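Local structure of fiber (Bovine adenovirus 4, 4UE0) at residues Arg12-Gly15 with Ile20-Leu23; Cys74-Pro79 with Lys84-Thr89. The protein forms the trimeric head domain of the adenovirus fibre, the capsid spike that probably attaches the virus to a receptor on the host cell. All coordinates share one frame; numbering follows the deposited sequence.

Interaction 1: residues Arg12-Gly15 with Ile20-Leu23; sequences RVVG and IIAL
With chi1 at 171°, V13 sets CG1 anti to its own backbone N, and I20 turns CG2 the same way (chi1 -73°), its CG1 beside the backbone N. The two side chains meet at a slant: V13 CG1 lies 3.7 Å from I20 CD1 and touches I20 CG2 as well, a methyl pressed into the fork of the isoleucine. V13 shares this side of the sheet with A22, whose CB meets V13 CG2 more loosely. On the other side the branch carbon of V14, CB, stands 3.7 Å from the CG1 methylene of I21. Farther along this side V14 CG2 reaches L23 CD1 at 4.3 Å. The two segments are part of a beta hairpin at one edge, within this chain, of a four-stranded antiparallel sheet of the fibre head. Its hydrogen-bonded pairs here are R12 with L23 and V14 with I21. The straightest bond runs from V14 N to I21 O (2.8 Å, 179° at the hydrogen). V14, I21 and L23 bury themselves against strand 51-55, whereas V13 and A22 pack on I32 and T119 of a second subunit. R12 leads its guanidinium away from L23: NE makes a weak bond to V13 O, and NH1 is held by D57, in a salt bridge, and by the carbonyl of Q55.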
loop_
_atom_site.group_PDB
_atom_site.type_symbol
_atom_site.label_atom_id
_atom_site.label_comp_id
_atom_site.label_asym_id
_atom_site.label_seq_id
_atom_site.Cartn_x
_atom_site.Cartn_y
_atom_site.Cartn_z
ATOM N N ARG A 12 -11.049 -12.123 -8.697
ATOM C CA ARG A 12 -10.643 -13.289 -9.463
ATOM C C ARG A 12 -9.597 -14.035 -8.657
ATOM O O ARG A 12 -8.569 -13.475 -8.277
ATOM C CB ARG A 12 -10.053 -12.840 -10.799
ATOM C CG ARG A 12 -9.343 -13.909 -11.609
ATOM C CD ARG A 12 -10.278 -15.068 -11.935
ATOM N NE ARG A 12 -9.545 -16.126 -12.616
ATOM C CZ ARG A 12 -9.192 -16.083 -13.898
ATOM N NH1 ARG A 12 -9.545 -15.056 -14.673
ATOM N NH2 ARG A 12 -8.478 -17.073 -14.408
ATOM N N VAL A 13 -9.872 -15.300 -8.401
ATOM C CA VAL A 13 -8.913 -16.190 -7.825
ATOM C C VAL A 13 -8.214 -16.896 -8.981
ATOM O O VAL A 13 -8.885 -17.349 -9.920
ATOM C CB VAL A 13 -9.615 -17.160 -6.870
ATOM C CG1 VAL A 13 -8.665 -18.244 -6.435
ATOM C CG2 VAL A 13 -10.162 -16.407 -5.670
ATOM N N VAL A 14 -6.889 -16.940 -8.950
ATOM C CA VAL A 14 -6.105 -17.595 -9.996
ATOM C C VAL A 14 -5.294 -18.717 -9.380
ATOM O O VAL A 14 -4.459 -18.470 -8.512
ATOM C CB VAL A 14 -5.134 -16.591 -10.646
ATOM C CG1 VAL A 14 -4.302 -17.251 -11.743
ATOM C CG2 VAL A 14 -5.896 -15.411 -11.219
ATOM N N GLY A 15 -5.517 -19.940 -9.851
ATOM C CA GLY A 15 -4.608 -21.036 -9.556
ATOM C C GLY A 15 -3.451 -21.008 -10.542
ATOM O O GLY A 15 -3.658 -21.022 -11.748
ATOM N N ILE A 20 -2.256 -20.290 -5.193
ATOM C CA ILE A 20 -3.385 -19.377 -5.481
ATOM C C ILE A 20 -2.916 -17.956 -5.291
ATOM O O ILE A 20 -2.203 -17.645 -4.330
ATOM C CB ILE A 20 -4.542 -19.561 -4.424
ATOM C CG1 ILE A 20 -5.288 -20.857 -4.661
ATOM C CG2 ILE A 20 -5.555 -18.392 -4.409
ATOM C CD1 ILE A 20 -6.184 -20.874 -5.883
ATOM N N ILE A 21 -3.376 -17.088 -6.192
ATOM C CA ILE A 21 -3.353 -15.659 -5.950
ATOM C C ILE A 21 -4.768 -15.142 -6.097
ATOM O O ILE A 21 -5.588 -15.722 -6.823
ATOM C CB ILE A 21 -2.423 -14.868 -6.857
ATOM C CG1 ILE A 21 -2.856 -14.872 -8.305
ATOM C CG2 ILE A 21 -1.016 -15.319 -6.666
ATOM C CD1 ILE A 21 -2.192 -13.763 -9.086
ATOM N N ALA A 22 -5.085 -14.097 -5.341
ATOM C CA ALA A 22 -6.440 -13.558 -5.337
ATOM C C ALA A 22 -6.387 -12.068 -5.635
ATOM O O ALA A 22 -5.815 -11.289 -4.867
ATOM C CB ALA A 22 -7.154 -13.842 -4.028
ATOM N N LEU A 23 -6.982 -11.712 -6.766
ATOM C CA LEU A 23 -7.001 -10.347 -7.295
ATOM C C LEU A 23 -8.349 -9.692 -7.113
ATOM O O LEU A 23 -9.384 -10.348 -7.228
ATOM C CB LEU A 23 -6.659 -10.357 -8.773
ATOM C CG LEU A 23 -5.314 -10.972 -9.150
ATOM C CD1 LEU A 23 -5.226 -11.196 -10.662
ATOM C CD2 LEU A 23 -4.208 -10.060 -8.674
#

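Interaction 2: residues Cys74-Pro79 with Lys84-Thr89; sequences CTQQLP and KTYGVT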
loop_
_atom_site.group_PDB
_atom_site.type_symbol
_atom_site.label_atom_id
_atom_site.label_comp_id
_atom_site.label_asym_id
_atom_site.label_seq_id
_atom_site.Cartn_x
_atom_site.Cartn_y
_atom_site.Cartn_z
ATOM N N CYS A 74 6.020 -5.249 -3.934
ATOM C CA CYS A 74 5.748 -6.152 -2.841
ATOM C C CYS A 74 7.046 -6.601 -2.241
ATOM O O CYS A 74 8.123 -6.278 -2.757
ATOM C CB CYS A 74 4.888 -7.331 -3.325
ATOM S SG CYS A 74 5.705 -8.404 -4.495
ATOM N N THR A 75 6.972 -7.360 -1.139
ATOM C CA THR A 75 8.171 -7.823 -0.457
ATOM C C THR A 75 8.038 -9.277 -0.035
ATOM O O THR A 75 6.954 -9.828 0.079
ATOM C CB THR A 75 8.493 -6.984 0.798
ATOM O OG1 THR A 75 7.517 -7.223 1.823
ATOM C CG2 THR A 75 8.602 -5.485 0.482
ATOM N N GLN A 76 9.209 -9.849 0.227
ATOM C CA GLN A 76 9.326 -11.084 1.010
ATOM C C GLN A 76 10.381 -10.882 2.101
ATOM O O GLN A 76 11.359 -10.163 1.910
ATOM C CB GLN A 76 9.775 -12.275 0.161
ATOM C CG GLN A 76 8.742 -12.730 -0.845
ATOM C CD GLN A 76 9.261 -13.889 -1.651
ATOM O OE1 GLN A 76 10.303 -13.793 -2.310
ATOM N NE2 GLN A 76 8.574 -15.022 -1.589
ATOM N N GLN A 77 10.142 -11.508 3.237
ATOM C CA GLN A 77 11.078 -11.516 4.357
ATOM C C GLN A 77 11.826 -12.825 4.334
ATOM O O GLN A 77 11.227 -13.894 4.464
ATOM C CB GLN A 77 10.319 -11.346 5.654
ATOM C CG GLN A 77 11.199 -11.380 6.883
ATOM C CD GLN A 77 10.469 -11.040 8.141
ATOM O OE1 GLN A 77 9.716 -10.095 8.181
ATOM N NE2 GLN A 77 10.724 -11.793 9.191
ATOM N N LEU A 78 13.134 -12.716 4.120
ATOM C CA LEU A 78 13.986 -13.887 3.954
ATOM C C LEU A 78 14.286 -14.511 5.305
ATOM O O LEU A 78 14.075 -13.898 6.344
ATOM C CB LEU A 78 15.255 -13.502 3.222
ATOM C CG LEU A 78 15.162 -13.392 1.705
ATOM C CD1 LEU A 78 13.770 -13.290 1.111
ATOM C CD2 LEU A 78 16.005 -12.218 1.246
ATOM N N PRO A 79 14.761 -15.757 5.302
ATOM C CA PRO A 79 14.992 -16.420 6.584
ATOM C C PRO A 79 15.928 -15.670 7.555
ATOM O O PRO A 79 15.747 -15.779 8.770
ATOM C CB PRO A 79 15.603 -17.752 6.173
ATOM C CG PRO A 79 15.037 -18.011 4.816
ATOM C CD PRO A 79 14.990 -16.665 4.164
ATOM N N LYS A 84 13.435 -8.409 0.789
ATOM C CA LYS A 84 13.586 -8.216 -0.643
ATOM C C LYS A 84 12.340 -7.526 -1.165
ATOM O O LYS A 84 11.226 -7.969 -0.883
ATOM C CB LYS A 84 13.772 -9.562 -1.382
ATOM C CG LYS A 84 13.964 -9.416 -2.886
ATOM C CD LYS A 84 15.377 -9.141 -3.343
ATOM C CE LYS A 84 15.503 -9.526 -4.818
ATOM N NZ LYS A 84 16.900 -9.485 -5.324
ATOM N N THR A 85 12.536 -6.440 -1.903
ATOM C CA THR A 85 11.450 -5.712 -2.563
ATOM C C THR A 85 11.438 -6.059 -4.045
ATOM O O THR A 85 12.477 -6.084 -4.695
ATOM C CB THR A 85 11.614 -4.208 -2.356
ATOM O OG1 THR A 85 11.655 -3.934 -0.957
ATOM C CG2 THR A 85 10.464 -3.437 -2.959
ATOM N N TYR A 86 10.252 -6.356 -4.566
ATOM C CA TYR A 86 10.022 -6.693 -5.964
ATOM C C TYR A 86 9.125 -5.691 -6.620
ATOM O O TYR A 86 8.109 -5.288 -6.031
ATOM C CB TYR A 86 9.372 -8.065 -6.102
ATOM C CG TYR A 86 10.116 -9.171 -5.410
ATOM C CD1 TYR A 86 9.830 -9.488 -4.089
ATOM C CD2 TYR A 86 11.080 -9.928 -6.059
ATOM C CE1 TYR A 86 10.466 -10.498 -3.425
ATOM C CE2 TYR A 86 11.749 -10.952 -5.391
ATOM C CZ TYR A 86 11.430 -11.244 -4.089
ATOM O OH TYR A 86 12.100 -12.265 -3.432
ATOM N N GLY A 87 9.489 -5.301 -7.831
ATOM C CA GLY A 87 8.580 -4.573 -8.678
ATOM C C GLY A 87 7.584 -5.528 -9.324
ATOM O O GLY A 87 7.952 -6.652 -9.677
ATOM N N VAL A 88 6.337 -5.094 -9.453
ATOM C CA VAL A 88 5.253 -5.900 -10.004
ATOM C C VAL A 88 4.633 -5.120 -11.162
ATOM O O VAL A 88 4.147 -4.022 -10.971
ATOM C CB VAL A 88 4.165 -6.181 -8.956
ATOM C CG1 VAL A 88 3.180 -7.186 -9.536
ATOM C CG2 VAL A 88 4.750 -6.686 -7.647
ATOM N N THR A 89 4.771 -5.664 -12.362
ATOM C CA THR A 89 4.239 -5.014 -13.569
ATOM C C THR A 89 3.137 -5.897 -14.120
ATOM O O THR A 89 3.389 -7.073 -14.407
ATOM C CB THR A 89 5.367 -4.819 -14.601
ATOM O OG1 THR A 89 6.411 -4.001 -14.022
ATOM C CG2 THR A 89 4.826 -4.121 -15.846
#
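C74 with Y86 and Q76 with K84 are the hydrogen-bonded pairs between 74-79 and 84-89, part of the beta hairpin that strands 70-77 and 83-93 make in the fibre head. Of the four backbone bonds, the shortest joins Y86 N to C74 O (2.8 Å). T75 and T85 make the non-hydrogen-bonded pair between them, and here the alpha carbons add C-H...O contacts: T75 CA lies 3.1 Å from K84 O, and T85 CA faces C74 O.

The apolar contacts gather around sulfur. C74 SG sits 3.7 Å from V88 CG2 and also touches Y86 CB; it stands obliquely to the Y86 ring, 5.4 Å from the centroid, as a cysteine sulfur-aromatic contact. F101 and W114 close over C74 and V88. The Y86 ring has the aliphatic part of K84 over one face, with CG 3.3 Å above the plane and displaced toward the rim, while the backbone of C74 and T75 runs along its edge. L78 CD2 just reaches K84 CB. On the opposite side of the hairpin from Y86, the methyl CG2 of T75 leans on T85 OG1, and T85 packs on I83 of the third subunit.

Among the polar side chains, T75 OG1 is hydrogen-bonded to the Y71 hydroxyl of a second subunit. The contact across the strands depends on how Q76 is laid out: CG stands beside the backbone N (chi1 -68°) and the extended chain passes CG by Y86 CE1. The amide is turned 65° from the ring plane, with NE2 bonded to I109 O and OE1 to E106 N; OE1 also lies 2.6 Å from Y86 OH, a weak and unsettled hydrogen bond, since the hydroxyl proton has another acceptor within reach.

In the fold
Both contacts join neighbouring strands of antiparallel hairpins, but in different sheets: interaction 1 ties 8-16 to 19-29, interaction 2 ties 70-77 to 83-93. Their centres lie about 18 Å apart and they do not touch. Interaction 1 is only partly buried, its side-chain contacts across the strands are aliphatic, and its charged end turns aside to D57 and Q55. Interaction 2 is more buried and chemically more mixed, combining sulfur, an aromatic ring and an amide between its strands. Each pairs a strand outermost in its sheet within this chain with the next one inward and touches the second subunit, interaction 1 by packing, interaction 2 also by a hydrogen bond; interaction 2 reaches the third subunit too.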